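Local coordinates for protein inositol-3-phosphate synthase (Caenorhabditis elegans, PDB 1VKO) that is an inositol-3-phosphate synthase, an NAD-binding enzyme of the myo-inositol-1-phosphate synthase family built around a Rossmann-type domain, at residues L80-G85 against S157-S162; L194-Y199 against N283-A288. All coordinates share one frame; numbering follows the deposited sequence.

Contact 1. Residues L80-G85 against S157-S162; sequences LLVGLG and SGWDIS. With NAD (nicotinamide-adenine-dinucleotide), chain G.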
loop_
_atom_site.group_PDB
_atom_site.type_symbol
_atom_site.label_atom_id
_atom_site.label_comp_id
_atom_site.label_asym_id
_atom_site.label_seq_id
_atom_site.Cartn_x
_atom_site.Cartn_y
_atom_site.Cartn_z
ATOM N N LEU A 80 3.026 -27.531 -29.134
ATOM C CA LEU A 80 4.217 -26.897 -29.656
ATOM C C LEU A 80 4.284 -25.433 -29.275
ATOM O O LEU A 80 3.439 -24.620 -29.710
ATOM C CB LEU A 80 4.256 -26.991 -31.192
ATOM C CG LEU A 80 4.423 -28.336 -31.865
ATOM C CD1 LEU A 80 3.809 -28.300 -33.270
ATOM C CD2 LEU A 80 5.883 -28.698 -31.906
ATOM N N LEU A 81 5.315 -25.054 -28.522
ATOM C CA LEU A 81 5.355 -23.658 -28.060
ATOM C C LEU A 81 6.348 -22.878 -28.838
ATOM O O LEU A 81 7.486 -23.317 -29.040
ATOM C CB LEU A 81 5.662 -23.570 -26.563
ATOM C CG LEU A 81 4.781 -24.414 -25.625
ATOM C CD1 LEU A 81 5.175 -24.324 -24.165
ATOM C CD2 LEU A 81 3.335 -24.007 -25.775
ATOM N N VAL A 82 5.934 -21.714 -29.278
ATOM C CA VAL A 82 6.895 -20.769 -29.827
ATOM C C VAL A 82 7.416 -19.947 -28.680
ATOM O O VAL A 82 6.638 -19.393 -27.874
ATOM C CB VAL A 82 6.300 -19.906 -30.929
ATOM C CG1 VAL A 82 7.415 -19.200 -31.687
ATOM C CG2 VAL A 82 5.453 -20.779 -31.870
ATOM N N GLY A 83 8.736 -19.890 -28.585
ATOM C CA GLY A 83 9.380 -19.383 -27.383
ATOM C C GLY A 83 9.495 -20.512 -26.361
ATOM O O GLY A 83 9.294 -20.302 -25.185
ATOM N N LEU A 84 9.813 -21.720 -26.805
ATOM C CA LEU A 84 9.886 -22.895 -25.906
ATOM C C LEU A 84 10.924 -22.728 -24.821
ATOM O O LEU A 84 10.779 -23.300 -23.736
ATOM C CB LEU A 84 10.178 -24.183 -26.681
ATOM C CG LEU A 84 10.416 -25.490 -25.893
ATOM C CD1 LEU A 84 9.124 -26.001 -25.234
ATOM C CD2 LEU A 84 11.010 -26.620 -26.758
ATOM N N GLY A 85 11.962 -21.940 -25.097
ATOM C CA GLY A 85 13.072 -21.765 -24.158
ATOM C C GLY A 85 12.946 -20.579 -23.240
ATOM O O GLY A 85 13.875 -20.279 -22.500
ATOM N N SER A 157 6.924 -30.031 -27.542
ATOM C CA SER A 157 8.122 -29.528 -28.177
ATOM C C SER A 157 7.901 -28.030 -28.535
ATOM O O SER A 157 6.978 -27.382 -28.007
ATOM C CB SER A 157 8.392 -30.331 -29.439
ATOM O OG SER A 157 9.628 -29.938 -30.005
ATOM N N GLY A 158 8.747 -27.503 -29.413
ATOM C CA GLY A 158 8.573 -26.207 -29.974
ATOM C C GLY A 158 9.857 -25.570 -30.439
ATOM O O GLY A 158 10.853 -26.256 -30.669
ATOM N N TRP A 159 9.825 -24.237 -30.568
ATOM C CA TRP A 159 10.915 -23.513 -31.210
ATOM C C TRP A 159 11.469 -22.360 -30.392
ATOM O O TRP A 159 10.754 -21.731 -29.620
ATOM C CB TRP A 159 10.444 -22.934 -32.511
ATOM C CG TRP A 159 9.824 -23.892 -33.477
ATOM C CD1 TRP A 159 10.444 -24.533 -34.519
ATOM C CD2 TRP A 159 8.445 -24.259 -33.539
ATOM N NE1 TRP A 159 9.529 -25.301 -35.198
ATOM C CE2 TRP A 159 8.298 -25.155 -34.619
ATOM C CE3 TRP A 159 7.315 -23.948 -32.765
ATOM C CZ2 TRP A 159 7.058 -25.719 -34.965
ATOM C CZ3 TRP A 159 6.093 -24.471 -33.124
ATOM C CH2 TRP A 159 5.974 -25.364 -34.210
ATOM N N ASP A 160 12.737 -22.051 -30.596
ATOM C CA ASP A 160 13.280 -20.877 -29.978
ATOM C C ASP A 160 14.444 -20.332 -30.752
ATOM O O ASP A 160 15.294 -21.101 -31.161
ATOM C CB ASP A 160 13.704 -21.153 -28.549
ATOM C CG ASP A 160 13.565 -19.911 -27.650
ATOM O OD1 ASP A 160 14.161 -18.879 -27.956
ATOM O OD2 ASP A 160 12.857 -19.879 -26.633
ATOM N N ILE A 161 14.474 -19.006 -30.945
ATOM C CA ILE A 161 15.622 -18.340 -31.566
ATOM C C ILE A 161 16.915 -18.522 -30.736
ATOM O O ILE A 161 18.015 -18.300 -31.241
ATOM C CB ILE A 161 15.340 -16.851 -31.827
ATOM C CG1 ILE A 161 15.122 -16.090 -30.503
ATOM C CG2 ILE A 161 14.135 -16.693 -32.791
ATOM C CD1 ILE A 161 15.035 -14.515 -30.622
ATOM N N SER A 162 16.780 -18.938 -29.477
ATOM C CA SER A 162 17.942 -19.247 -28.623
ATOM C C SER A 162 18.136 -20.750 -28.501
ATOM O O SER A 162 17.183 -21.472 -28.186
ATOM C CB SER A 162 17.754 -18.693 -27.221
ATOM O OG SER A 162 18.883 -19.077 -26.442
HETATM P PA NAD G . 10.705 -14.762 -22.242
HETATM O O1A NAD G . 11.643 -13.811 -22.816
HETATM O O2A NAD G . 11.331 -15.389 -21.066
HETATM O O5B NAD G . 10.311 -15.786 -23.387
HETATM C C5B NAD G . 10.448 -15.431 -24.731
HETATM C C4B NAD G . 11.223 -16.540 -25.417
HETATM O O4B NAD G . 10.831 -16.581 -26.771
HETATM C C3B NAD G . 12.706 -16.298 -25.405
HETATM O O3B NAD G . 13.269 -17.593 -25.271
HETATM C C2B NAD G . 13.061 -15.830 -26.788
HETATM O O2B NAD G . 14.257 -16.536 -27.113
HETATM C C1B NAD G . 11.928 -16.419 -27.622
HETATM N N9A NAD G . 11.562 -15.795 -28.919
HETATM C C8A NAD G . 11.526 -14.485 -29.288
HETATM N N7A NAD G . 11.150 -14.420 -30.585
HETATM C C5A NAD G . 10.941 -15.654 -31.079
HETATM C C6A NAD G . 10.585 -16.157 -32.343
HETATM N N6A NAD G . 10.405 -15.384 -33.426
HETATM N N1A NAD G . 10.487 -17.515 -32.506
HETATM C C2A NAD G . 10.761 -18.363 -31.472
HETATM N N3A NAD G . 11.145 -17.856 -30.273
HETATM C C4A NAD G . 11.230 -16.527 -30.050
HETATM O O3 NAD G . 9.287 -14.069 -21.870
HETATM P PN NAD G . 8.177 -14.897 -21.086
HETATM O O1N NAD G . 8.426 -16.336 -21.366
HETATM O O2N NAD G . 8.178 -14.427 -19.698
HETATM O O5D NAD G . 6.776 -14.589 -21.843
HETATM C C5D NAD G . 6.679 -14.659 -23.255
HETATM C C4D NAD G . 5.505 -13.858 -23.850
HETATM O O4D NAD G . 4.321 -14.117 -23.136
HETATM C C3D NAD G . 5.705 -12.338 -23.826
HETATM O O3D NAD G . 5.224 -11.805 -25.028
HETATM C C2D NAD G . 4.727 -11.876 -22.776
HETATM O O2D NAD G . 4.180 -10.582 -22.981
HETATM C C1D NAD G . 3.637 -12.902 -22.925
HETATM N N1N NAD G . 2.845 -12.810 -21.704
HETATM C C2N NAD G . 3.414 -13.095 -20.502
HETATM C C3N NAD G . 2.652 -12.972 -19.362
HETATM C C7N NAD G . 3.183 -13.647 -18.154
HETATM O O7N NAD G . 4.463 -14.233 -18.303
HETATM N N7N NAD G . 2.452 -13.692 -17.033
HETATM C C4N NAD G . 1.301 -12.579 -19.426
HETATM C C5N NAD G . 0.750 -12.277 -20.652
HETATM C C6N NAD G . 1.542 -12.388 -21.806
#
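Leu81 and Trp159 join two neighbouring parallel strands through the main chain: Leu81 N donates to Ser157 O at 2.9 Å, and Leu81 O receives Trp159 N. The ladder ends on one shared acceptor. Trp159 O takes both Gly83 N and, at 3.0 Å, Leu84 N, the first arriving nearly in line with the C=O and the second from above the carbonyl plane. That double grip ties the turn after strand 77-82 to the end of strand 154-159. Gly158 CA comes within 3.2 Å of Leu81 O in a CA-H...O contact, a closeness suiting a residue without a side chain. Gly83 adopts a positive phi (84°), readily reached by glycine, bringing its CA close to O4B of the NAD.

The apolar contacts flank this ladder. Trp159 swings its six-membered ring back across the neighbouring strand, CG lying anti to its carbonyl carbon (chi1 -54°), so that CZ3 reaches Leu80 CB at 3.7 Å and CE3 meets Val82 CG2 at 3.8 Å. The other branch of Val82, CG1, is left to pack on the adenine, 3.5 Å from C2A of the NAD. Leu84 CD2 covers the peptide at Gly158 N.

The polar end is Asp160. OD2 accepts Gly85 N on its anti side at 2.7 Å and also the ribose hydroxyl O3B of the NAD; OD1 lies very close to O2B, a contact whose length is doubtful, and in an Asx turn accepts Ser162 N. An acidic residue suits this place because both carboxylate oxygens can accept, as in the classical Rossmann nucleotide site with its glycine-rich turn.

Strand 77-82 lies between strands 154-159 and 242-247 in the parallel sheet. Helix 220-238 packs over the face bearing Leu80, Ser157 and Trp159, where its Asp230 takes the indole NE1.

Contact 2. Residues L194-Y199 against N283-A288; sequences LPSIYY and NIFAVA. With NAD (nicotinamide-adenine-dinucleotide), chain G.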
loop_
_atom_site.group_PDB
_atom_site.type_symbol
_atom_site.label_atom_id
_atom_site.label_comp_id
_atom_site.label_asym_id
_atom_site.label_seq_id
_atom_site.Cartn_x
_atom_site.Cartn_y
_atom_site.Cartn_z
ATOM N N LEU A 194 13.874 -26.358 -31.417
ATOM C CA LEU A 194 14.114 -26.214 -32.859
ATOM C C LEU A 194 14.418 -24.747 -33.213
ATOM O O LEU A 194 14.036 -23.847 -32.497
ATOM C CB LEU A 194 12.916 -26.761 -33.660
ATOM C CG LEU A 194 12.394 -28.166 -33.282
ATOM C CD1 LEU A 194 11.092 -28.470 -33.967
ATOM C CD2 LEU A 194 13.393 -29.228 -33.609
ATOM N N PRO A 195 15.175 -24.506 -34.275
ATOM C CA PRO A 195 15.394 -23.128 -34.728
ATOM C C PRO A 195 14.125 -22.490 -35.239
ATOM O O PRO A 195 13.223 -23.188 -35.705
ATOM C CB PRO A 195 16.450 -23.267 -35.834
ATOM C CG PRO A 195 16.473 -24.687 -36.197
ATOM C CD PRO A 195 15.938 -25.498 -35.054
ATOM N N SER A 196 14.011 -21.177 -35.069
ATOM C CA SER A 196 12.780 -20.492 -35.424
ATOM C C SER A 196 12.997 -19.441 -36.484
ATOM O O SER A 196 14.115 -19.199 -36.928
ATOM C CB SER A 196 12.155 -19.821 -34.192
ATOM O OG SER A 196 10.743 -19.834 -34.308
ATOM N N ILE A 197 11.898 -18.794 -36.854
ATOM C CA ILE A 197 11.891 -17.675 -37.777
ATOM C C ILE A 197 12.294 -16.504 -36.914
ATOM O O ILE A 197 11.757 -16.344 -35.827
ATOM C CB ILE A 197 10.459 -17.495 -38.295
ATOM C CG1 ILE A 197 9.993 -18.767 -38.972
ATOM C CG2 ILE A 197 10.333 -16.323 -39.262
ATOM C CD1 ILE A 197 8.525 -18.746 -39.292
ATOM N N TYR A 198 13.232 -15.679 -37.387
ATOM C CA TYR A 198 13.617 -14.448 -36.697
ATOM C C TYR A 198 13.550 -13.281 -37.670
ATOM O O TYR A 198 14.376 -13.194 -38.561
ATOM C CB TYR A 198 15.039 -14.619 -36.146
ATOM C CG TYR A 198 15.642 -13.379 -35.493
ATOM C CD1 TYR A 198 14.891 -12.580 -34.642
ATOM C CD2 TYR A 198 16.962 -13.016 -35.722
ATOM C CE1 TYR A 198 15.421 -11.465 -34.055
ATOM C CE2 TYR A 198 17.503 -11.892 -35.125
ATOM C CZ TYR A 198 16.727 -11.130 -34.289
ATOM O OH TYR A 198 17.220 -9.999 -33.687
ATOM N N TYR A 199 12.588 -12.370 -37.517
ATOM C CA TYR A 199 12.596 -11.148 -38.329
ATOM C C TYR A 199 12.853 -9.949 -37.395
ATOM O O TYR A 199 11.917 -9.443 -36.760
ATOM C CB TYR A 199 11.289 -10.969 -39.130
ATOM C CG TYR A 199 10.888 -12.127 -40.052
ATOM C CD1 TYR A 199 11.831 -13.024 -40.569
ATOM C CD2 TYR A 199 9.568 -12.294 -40.436
ATOM C CE1 TYR A 199 11.454 -14.057 -41.409
ATOM C CE2 TYR A 199 9.184 -13.335 -41.261
ATOM C CZ TYR A 199 10.123 -14.221 -41.741
ATOM O OH TYR A 199 9.723 -15.257 -42.584
ATOM N N ASN A 283 2.629 -14.616 -37.875
ATOM C CA ASN A 283 1.675 -14.913 -38.955
ATOM C C ASN A 283 2.027 -16.250 -39.599
ATOM O O ASN A 283 1.146 -17.016 -39.922
ATOM C CB ASN A 283 1.745 -13.860 -40.045
ATOM C CG ASN A 283 0.986 -12.558 -39.699
ATOM O OD1 ASN A 283 1.221 -11.532 -40.322
ATOM N ND2 ASN A 283 0.072 -12.610 -38.744
ATOM N N ILE A 284 3.320 -16.513 -39.774
ATOM C CA ILE A 284 3.792 -17.708 -40.462
ATOM C C ILE A 284 3.528 -18.948 -39.619
ATOM O O ILE A 284 2.913 -19.887 -40.107
ATOM C CB ILE A 284 5.275 -17.573 -40.959
ATOM C CG1 ILE A 284 5.347 -16.483 -42.054
ATOM C CG2 ILE A 284 5.739 -18.860 -41.600
ATOM C CD1 ILE A 284 6.691 -15.821 -42.212
ATOM N N PHE A 285 3.909 -18.935 -38.339
ATOM C CA PHE A 285 3.413 -19.963 -37.441
ATOM C C PHE A 285 1.900 -20.143 -37.505
ATOM O O PHE A 285 1.442 -21.255 -37.631
ATOM C CB PHE A 285 3.857 -19.731 -36.000
ATOM C CG PHE A 285 5.301 -19.958 -35.769
ATOM C CD1 PHE A 285 5.772 -21.254 -35.508
ATOM C CD2 PHE A 285 6.215 -18.903 -35.822
ATOM C CE1 PHE A 285 7.154 -21.487 -35.281
ATOM C CE2 PHE A 285 7.613 -19.114 -35.587
ATOM C CZ PHE A 285 8.084 -20.429 -35.324
ATOM N N ALA A 286 1.100 -19.080 -37.424
ATOM C CA ALA A 286 -0.349 -19.316 -37.423
ATOM C C ALA A 286 -0.726 -20.067 -38.689
ATOM O O ALA A 286 -1.455 -21.074 -38.632
ATOM C CB ALA A 286 -1.147 -18.017 -37.271
ATOM N N VAL A 287 -0.196 -19.606 -39.826
ATOM C CA VAL A 287 -0.420 -20.274 -41.132
ATOM C C VAL A 287 0.108 -21.722 -41.188
ATOM O O VAL A 287 -0.605 -22.632 -41.592
ATOM C CB VAL A 287 0.078 -19.382 -42.290
ATOM C CG1 VAL A 287 -0.037 -20.084 -43.638
ATOM C CG2 VAL A 287 -0.751 -18.106 -42.342
ATOM N N ALA A 288 1.331 -21.959 -40.734
ATOM C CA ALA A 288 1.861 -23.321 -40.734
ATOM C C ALA A 288 0.999 -24.294 -39.913
ATOM O O ALA A 288 0.953 -25.496 -40.200
ATOM C CB ALA A 288 3.253 -23.320 -40.234
HETATM P PA NAD G . 10.705 -14.762 -22.242
HETATM O O1A NAD G . 11.643 -13.811 -22.816
HETATM O O2A NAD G . 11.331 -15.389 -21.066
HETATM O O5B NAD G . 10.311 -15.786 -23.387
HETATM C C5B NAD G . 10.448 -15.431 -24.731
HETATM C C4B NAD G . 11.223 -16.540 -25.417
HETATM O O4B NAD G . 10.831 -16.581 -26.771
HETATM C C3B NAD G . 12.706 -16.298 -25.405
HETATM O O3B NAD G . 13.269 -17.593 -25.271
HETATM C C2B NAD G . 13.061 -15.830 -26.788
HETATM O O2B NAD G . 14.257 -16.536 -27.113
HETATM C C1B NAD G . 11.928 -16.419 -27.622
HETATM N N9A NAD G . 11.562 -15.795 -28.919
HETATM C C8A NAD G . 11.526 -14.485 -29.288
HETATM N N7A NAD G . 11.150 -14.420 -30.585
HETATM C C5A NAD G . 10.941 -15.654 -31.079
HETATM C C6A NAD G . 10.585 -16.157 -32.343
HETATM N N6A NAD G . 10.405 -15.384 -33.426
HETATM N N1A NAD G . 10.487 -17.515 -32.506
HETATM C C2A NAD G . 10.761 -18.363 -31.472
HETATM N N3A NAD G . 11.145 -17.856 -30.273
HETATM C C4A NAD G . 11.230 -16.527 -30.050
HETATM O O3 NAD G . 9.287 -14.069 -21.870
HETATM P PN NAD G . 8.177 -14.897 -21.086
HETATM O O1N NAD G . 8.426 -16.336 -21.366
HETATM O O2N NAD G . 8.178 -14.427 -19.698
HETATM O O5D NAD G . 6.776 -14.589 -21.843
HETATM C C5D NAD G . 6.679 -14.659 -23.255
HETATM C C4D NAD G . 5.505 -13.858 -23.850
HETATM O O4D NAD G . 4.321 -14.117 -23.136
HETATM C C3D NAD G . 5.705 -12.338 -23.826
HETATM O O3D NAD G . 5.224 -11.805 -25.028
HETATM C C2D NAD G . 4.727 -11.876 -22.776
HETATM O O2D NAD G . 4.180 -10.582 -22.981
HETATM C C1D NAD G . 3.637 -12.902 -22.925
HETATM N N1N NAD G . 2.845 -12.810 -21.704
HETATM C C2N NAD G . 3.414 -13.095 -20.502
HETATM C C3N NAD G . 2.652 -12.972 -19.362
HETATM C C7N NAD G . 3.183 -13.647 -18.154
HETATM O O7N NAD G . 4.463 -14.233 -18.303
HETATM N N7N NAD G . 2.452 -13.692 -17.033
HETATM C C4N NAD G . 1.301 -12.579 -19.426
HETATM C C5N NAD G . 0.750 -12.277 -20.652
HETATM C C6N NAD G . 1.542 -12.388 -21.806
#
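Ile197 and Ile284 bring the two backbones nearest, their CA atoms 8.5 Å apart, so the irregular segment 194-199 meets one turn of helix 281-291 through side chains and with no hydrogen bond between them. Ile197 fills the middle. Its CD1 lies 3.6 Å from Ile284 CG2 and 3.8 Å from Phe285 CE2, wedged between a branched chain and an aromatic ring; the long unbranched arm of isoleucine suits the reach to both.

On one flank Ser196 OG sits at the edge of the Phe285 ring, near its plane and beside CZ. Phe285 leaves the helix to the side, and CG anti to its carbonyl carbon (chi1 -71°) carries the ring round to the loop; the ring also packs edge-to-face with Trp159. The same serine hydroxyl donates to N1A of the NAD at 2.9 Å, while Ile197 O accepts a weak bond from N6A. The loop thus reads the Watson-Crick edge of the adenine, at the adenosine end of a Rossmann-type dinucleotide site, with the helix to one side of it. A small serine suits the place, since its CB also packs against the purine.

On the other flank Tyr199 and Ile284 cross at about a right angle. Ile284 CD1 comes to the ring edge, 3.6 Å from CE2, and Ile197 CG2 lies over one face of the Tyr199 ring, toward its rim. The Tyr199 hydroxyl is hydrogen-bonded to His223 of helix 220-238.

How the contacts relate
Both contacts are largely buried, their centres about 10 Å apart, and both touch the same NAD. Contact 1 is a strand pairing inside the parallel sheet, dominated by main-chain hydrogen bonds and a carboxylate for the ribose; contact 2 lies beside that sheet, joining a loop to a helix by apolar side chains and meeting the adenine ring instead. They abut directly: the start of segment 194-199 meets the strand edge turned away from strand 77-82, where Asp160 N and Leu194 O, 2.9 Å apart, and Gly158 O with Leu194 N probably form hydrogen bonds. Helix 220-238 touches residues of both contacts.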